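Local coordinates for protein L-lysine 6-monooxygenase (PDB 5CQF) that probably hydroxylates the side-chain amine of L-lysine with the help of FAD and NADPH, a step of siderophore biosynthesis, at residues 197-200 and 201-205; 263-266 and 267-271. One frame throughout, in Å; residues are numbered along the deposited sequence.

Contact 1 (197-200 and 201-205)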
# COMPACT_ATOMS: atom_id res chain seq x y z
N GLN A 197 20.73 7.68 26.75
CA GLN A 197 22.09 8.00 26.39
C GLN A 197 23.00 7.86 27.62
O GLN A 197 24.12 7.37 27.51
CB GLN A 197 22.15 9.41 25.81
CG GLN A 197 23.12 9.55 24.67
CD GLN A 197 23.02 10.90 24.01
OE1 GLN A 197 22.22 11.10 23.10
NE2 GLN A 197 23.84 11.83 24.47
N ALA A 198 22.49 8.24 28.78
CA ALA A 198 23.20 8.11 30.04
C ALA A 198 23.70 6.69 30.35
O ALA A 198 24.65 6.54 31.10
CB ALA A 198 22.31 8.60 31.18
N PHE A 199 23.06 5.67 29.79
CA PHE A 199 23.52 4.29 29.97
C PHE A 199 24.76 3.96 29.17
O PHE A 199 25.36 2.91 29.38
CB PHE A 199 22.41 3.30 29.56
CG PHE A 199 21.24 3.34 30.47
CD1 PHE A 199 21.37 2.95 31.79
CD2 PHE A 199 20.01 3.80 30.02
CE1 PHE A 199 20.29 3.01 32.66
CE2 PHE A 199 18.92 3.86 30.89
CZ PHE A 199 19.06 3.46 32.20
N GLY A 200 25.13 4.83 28.25
CA GLY A 200 26.29 4.58 27.41
C GLY A 200 26.11 3.32 26.59
O GLY A 200 25.13 3.16 25.87
N LYS A 201 27.05 2.42 26.74
CA LYS A 201 27.22 1.33 25.81
C LYS A 201 26.46 0.11 26.26
O LYS A 201 26.54 -0.92 25.60
CB LYS A 201 28.71 0.99 25.69
CG LYS A 201 29.60 2.12 25.18
CD LYS A 201 31.09 1.79 25.35
CE LYS A 201 31.99 2.93 24.88
NZ LYS A 201 33.44 2.66 25.11
N GLN A 202 25.76 0.17 27.38
CA GLN A 202 25.05 -1.01 27.86
C GLN A 202 23.74 -0.63 28.50
O GLN A 202 23.70 0.01 29.57
CB GLN A 202 25.88 -1.81 28.88
CG GLN A 202 25.18 -3.03 29.46
CD GLN A 202 25.07 -4.16 28.46
OE1 GLN A 202 26.08 -4.63 27.93
NE2 GLN A 202 23.85 -4.60 28.18
N LEU A 203 22.66 -1.05 27.85
CA LEU A 203 21.34 -0.87 28.41
C LEU A 203 21.00 -2.01 29.38
O LEU A 203 21.41 -3.13 29.17
CB LEU A 203 20.30 -0.82 27.29
CG LEU A 203 20.53 0.27 26.25
CD1 LEU A 203 19.46 0.17 25.18
CD2 LEU A 203 20.52 1.65 26.88
N PRO A 204 20.19 -1.74 30.40
CA PRO A 204 19.63 -2.84 31.19
C PRO A 204 18.67 -3.72 30.40
O PRO A 204 18.08 -3.28 29.43
CB PRO A 204 18.89 -2.13 32.33
CG PRO A 204 18.74 -0.72 31.92
CD PRO A 204 19.79 -0.41 30.91
N LYS A 205 18.53 -4.96 30.85
CA LYS A 205 17.84 -6.00 30.10
C LYS A 205 16.30 -5.95 30.20
O LYS A 205 15.60 -6.15 29.22
CB LYS A 205 18.34 -7.38 30.57
CG LYS A 205 17.84 -8.58 29.75
CD LYS A 205 18.36 -9.91 30.28
CE LYS A 205 17.54 -10.41 31.47
NZ LYS A 205 18.28 -11.36 32.36

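Contact 2 (263-266 and 267-271)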
# COMPACT_ATOMS: atom_id res chain seq x y z
N HIS A 263 -17.11 24.17 20.98
CA HIS A 263 -17.46 25.53 21.40
C HIS A 263 -18.95 25.87 21.30
O HIS A 263 -19.44 26.66 22.12
CB HIS A 263 -16.60 26.57 20.69
CG HIS A 263 -15.23 26.64 21.28
ND1 HIS A 263 -14.94 27.41 22.37
CD2 HIS A 263 -14.12 25.92 21.02
CE1 HIS A 263 -13.69 27.22 22.73
NE2 HIS A 263 -13.16 26.32 21.92
N SER A 264 -19.66 25.24 20.37
CA SER A 264 -21.10 25.47 20.23
C SER A 264 -21.93 24.86 21.38
O SER A 264 -23.12 25.12 21.48
CB SER A 264 -21.59 24.91 18.90
OG SER A 264 -21.80 23.51 19.00
N LEU A 265 -21.32 24.01 22.20
CA LEU A 265 -21.99 23.45 23.36
C LEU A 265 -21.88 24.37 24.56
O LEU A 265 -20.84 25.00 24.75
CB LEU A 265 -21.36 22.13 23.75
CG LEU A 265 -21.37 21.07 22.65
CD1 LEU A 265 -20.74 19.80 23.21
CD2 LEU A 265 -22.79 20.84 22.18
N ASN A 266 -22.94 24.42 25.38
CA ASN A 266 -22.86 25.14 26.66
C ASN A 266 -22.06 24.30 27.65
O ASN A 266 -21.84 23.10 27.41
CB ASN A 266 -24.24 25.55 27.22
CG ASN A 266 -25.13 24.37 27.61
OD1 ASN A 266 -24.69 23.29 28.02
ND2 ASN A 266 -26.44 24.60 27.51
N PRO A 267 -21.61 24.93 28.76
CA PRO A 267 -20.70 24.18 29.65
C PRO A 267 -21.27 22.85 30.16
O PRO A 267 -20.50 21.89 30.27
CB PRO A 267 -20.43 25.17 30.78
CG PRO A 267 -20.57 26.51 30.14
CD PRO A 267 -21.71 26.35 29.17
N ALA A 268 -22.57 22.76 30.43
CA ALA A 268 -23.14 21.50 30.94
C ALA A 268 -23.01 20.42 29.88
O ALA A 268 -22.66 19.29 30.19
CB ALA A 268 -24.60 21.66 31.39
N ALA A 269 -23.29 20.78 28.62
CA ALA A 269 -23.19 19.81 27.53
C ALA A 269 -21.72 19.42 27.25
O ALA A 269 -21.44 18.25 27.00
CB ALA A 269 -23.88 20.33 26.28
N ARG A 270 -20.80 20.38 27.32
CA ARG A 270 -19.36 20.08 27.21
C ARG A 270 -18.88 19.00 28.17
O ARG A 270 -18.11 18.13 27.77
CB ARG A 270 -18.52 21.33 27.46
CG ARG A 270 -18.60 22.32 26.32
CD ARG A 270 -17.87 23.61 26.65
NE ARG A 270 -18.17 24.65 25.67
CZ ARG A 270 -17.52 25.82 25.60
NH1 ARG A 270 -16.56 26.11 26.47
NH2 ARG A 270 -17.85 26.69 24.67
N GLN A 271 -19.32 19.07 29.42
CA GLN A 271 -18.93 18.06 30.40
C GLN A 271 -19.52 16.69 30.05
O GLN A 271 -18.80 15.67 30.13
CB GLN A 271 -19.36 18.46 31.82
CG GLN A 271 -18.77 17.55 32.90
CD GLN A 271 -17.24 17.47 32.81
OE1 GLN A 271 -16.67 16.41 32.49
NE2 GLN A 271 -16.57 18.62 33.06

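Contact 1 (197-200 and 201-205)
Lys201 follows Gly200 round the tight corner at the C-terminal end of helix 192-198, the two occupying the central positions of a type II' beta turn that runs from Phe199 to Gln202. Gly200 takes the first of them with a positive phi of 61°, a conformation that glycine accepts readily. The Lys201 side chain leads away from the turn in an extended chain and its CB lies nearest, 3.6 Å from Gly200 C. Gln202 N closes the turn on Phe199 O with a weak but nearly straight hydrogen bond of 3.4 Å. Its side chain folds along its own stretch of backbone instead: NE2 donates to Leu203 O at 3.0 Å, with the acceptor close to the amide plane, which fixes how the amide is turned. Leu203 reaches back with one branch, CD2 lying 3.7 Å from Phe199 CB and coming obliquely to the ring, while the side chain also packs on Ile230. Pro204 completes the contact through a CH-pi interaction: its CD sits 3.9 Å from the centroid of the Phe199 ring, only 13° off the normal. CG of Phe199 is anti to its carbonyl carbon (chi1 -67°), beside the backbone N, which sets a ring face against Pro204. Beyond, Pro204 O accepts from Trp207 NE1 as the chain enters strand 206-210. The turn thus joins a weak backbone bond with apolar and CH-pi contacts from Leu203 and Pro204 to the Phe199 side chain, so the polar closure is not the sole tie between its two arms.

Contact 2 (263-266 and 267-271)
Asn266 and Arg270 owe their contacts to two different first torsions. In Asn266, CG stands between the backbone N and the carbonyl carbon (chi1 65°), which turns OD1 over the first turn of helix 267-280; in Arg270, CG is anti to the carbonyl carbon (chi1 -72°) and the chain runs extended to NE, carrying the guanidinium back to the end of helix 255-264. Asn266 is the N-cap: its OD1 accepts from Ala269 N at 2.9 Å, the donor lying almost in line with the side-chain C=O, while its backbone O takes the first helical bond, from Arg270 N. Pro267 follows at the first position of the helix, where its lack of an N-H costs no helical bond. The guanidinium spans two carbonyls. NH2 donates to His263 O at 3.0 Å, nearly within the guanidinium plane, and NE to Leu265 O at 2.8 Å in a more bent bond that comes from above the carbonyl plane. The His263 ring lies close by, its plane 73° from the guanidinium, but its NE2 is bound to His404 ND1. Leu265 CB packs against Ala269 CB at 4.0 Å and against the Arg270 chain; Phe334 and Ser335 of the second subunit press on Ala269 and Leu265. Asn266 thus gives an acceptor to an N-H of the first helical turn, which has no preceding helical carbonyl, and Arg270 gives donors to carbonyls at and beyond the end of the first helix. Polar bonds from these two residues bridge the bend, and the carbonyl dipoles probably ease the positive charge of Arg270.

Overall arrangement
Read from the N terminus, the two contacts come in series, neither nesting in nor crossing the other. Contact 1 closes a short turn where helix 192-198 gives way to strand 206-210, a central strand of the parallel sheet that also holds 231-235 and 345-348. The chain then passes the possible Rossmann-type GxGxxA turn after that strand, helix 214-226 and strand 231-235 before reaching contact 2, the corner between helices 255-264 and 267-280. The centres of contact 1 and contact 2 are about 49 Å apart, and the two lie on opposite sides of the chain's centre. Contact 1 sits at the surface and meets no other subunit of the assembly, whereas contact 2 lies against the second subunit.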